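Local coordinates for DUF4847 domain-containing protein (Bacteroides vulgatus, PDB 4ZGF) that is of unknown function but binds calcium and probably adopts a lipocalin-like calycin fold, as a member of the DUF4847 family, at residues 80-83 and 84-87. Sequence-based numbering, arbitrary orientation. Where two conformers were deposited one is given.
Sequences QADG and KDRT
D82 and T87 pair across a β-hairpin turn that joins strand 73-82 to strand 87-92. The pair is antiparallel and hydrogen-bonded. D82 N gives a bond of 2.9 Å to T87 O, and T87 N returns one to D82 O at 3.2 Å. Opposite D82 the other strand has two residues, R86 and T87, a G1 β-bulge; R86, at its first position, has a left-handed backbone. The D82 side chain leaves on the same face of the sheet as T87. Its CB packs against D85 OD1 and T87 OG1. CG lies anti to the backbone N (chi1 -175°), which sets the carboxylate beside the start of the 84-87 segment. OD1 accepts from two donors on opposite faces of the carboxylate plane, K84 N and K84 NZ, each at 2.9 Å. The K84 chain curls back at its outer end to bring NZ there, forming a salt bridge. D82 OD2 has a weak bond to K84 NZ, at 3.2 Å. The D82 side chain comes within about 2 Å of the bound calcium ion, whose site D85 shares. D82 OD1 and D85 OD1 are 4.0 Å apart; calcium and the K84 ammonium would probably both ease this repulsion. T87 OG1 donates to D85 OD1 at 2.7 Å, from above the carboxylate plane.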
loop_
_atom_site.group_PDB
_atom_site.type_symbol
_atom_site.label_atom_id
_atom_site.label_comp_id
_atom_site.label_asym_id
_atom_site.label_seq_id
_atom_site.Cartn_x
_atom_site.Cartn_y
_atom_site.Cartn_z
ATOM N N GLN A 80 9.671 -11.432 -1.133
ATOM C CA GLN A 80 10.453 -12.054 -0.056
ATOM C C GLN A 80 10.456 -11.105 1.133
ATOM O O GLN A 80 10.452 -9.893 0.938
ATOM C CB GLN A 80 11.896 -12.335 -0.568
ATOM C CG GLN A 80 12.024 -13.137 -1.873
ATOM C CD GLN A 80 11.887 -12.351 -3.185
ATOM O OE1 GLN A 80 12.363 -11.183 -3.315
ATOM N NE2 GLN A 80 11.243 -12.993 -4.195
ATOM N N ALA A 81 10.456 -11.622 2.356
ATOM C CA ALA A 81 10.597 -10.791 3.532
ATOM C C ALA A 81 11.482 -11.492 4.529
ATOM O O ALA A 81 11.631 -12.720 4.529
ATOM C CB ALA A 81 9.233 -10.462 4.122
ATOM N N ASP A 82 12.101 -10.697 5.388
ATOM C CA ASP A 82 12.971 -11.189 6.446
ATOM C C ASP A 82 12.420 -10.701 7.773
ATOM O O ASP A 82 12.439 -9.481 8.044
ATOM C CB ASP A 82 14.386 -10.705 6.197
ATOM C CG ASP A 82 15.399 -11.263 7.180
ATOM O OD1 ASP A 82 15.016 -11.853 8.208
ATOM O OD2 ASP A 82 16.592 -11.127 6.865
ATOM N N GLY A 83 11.960 -11.622 8.614
ATOM C CA GLY A 83 11.391 -11.245 9.876
ATOM C C GLY A 83 12.404 -10.888 10.939
ATOM O O GLY A 83 12.027 -10.397 12.012
ATOM N N LYS A 84 13.681 -11.139 10.668
ATOM C CA LYS A 84 14.731 -10.817 11.625
ATOM C C LYS A 84 15.010 -9.322 11.662
ATOM O O LYS A 84 15.439 -8.808 12.703
ATOM C CB LYS A 84 15.994 -11.610 11.331
ATOM C CG LYS A 84 15.755 -13.140 11.272
ATOM C CD LYS A 84 16.995 -13.983 11.064
ATOM C CE LYS A 84 17.834 -13.588 9.868
ATOM N NZ LYS A 84 17.105 -13.789 8.592
ATOM N N ASP A 85 14.824 -8.642 10.533
ATOM C CA ASP A 85 15.034 -7.202 10.456
ATOM C C ASP A 85 13.826 -6.443 9.909
ATOM O O ASP A 85 13.877 -5.228 9.701
ATOM C CB ASP A 85 16.298 -6.860 9.713
ATOM C CG ASP A 85 16.341 -7.429 8.344
ATOM O OD1 ASP A 85 15.309 -7.891 7.859
ATOM O OD2 ASP A 85 17.442 -7.465 7.720
ATOM N N ARG A 86 12.726 -7.143 9.707
ATOM C CA ARG A 86 11.489 -6.553 9.172
ATOM C C ARG A 86 11.705 -5.808 7.853
ATOM O O ARG A 86 11.283 -4.671 7.647
ATOM C CB ARG A 86 10.716 -5.744 10.217
ATOM C CG ARG A 86 10.136 -6.623 11.293
ATOM C CD ARG A 86 9.262 -5.847 12.271
ATOM N NE ARG A 86 10.080 -4.983 13.110
ATOM C CZ ARG A 86 9.596 -3.970 13.848
ATOM N NH1 ARG A 86 8.300 -3.680 13.828
ATOM N NH2 ARG A 86 10.424 -3.255 14.615
ATOM N N THR A 87 12.365 -6.516 6.930
ATOM C CA THR A 87 12.580 -6.028 5.576
ATOM C C THR A 87 11.774 -6.843 4.565
ATOM O O THR A 87 11.374 -7.978 4.802
ATOM C CB THR A 87 14.065 -6.017 5.207
ATOM O OG1 THR A 87 14.612 -7.319 5.340
ATOM C CG2 THR A 87 14.829 -4.986 6.034
#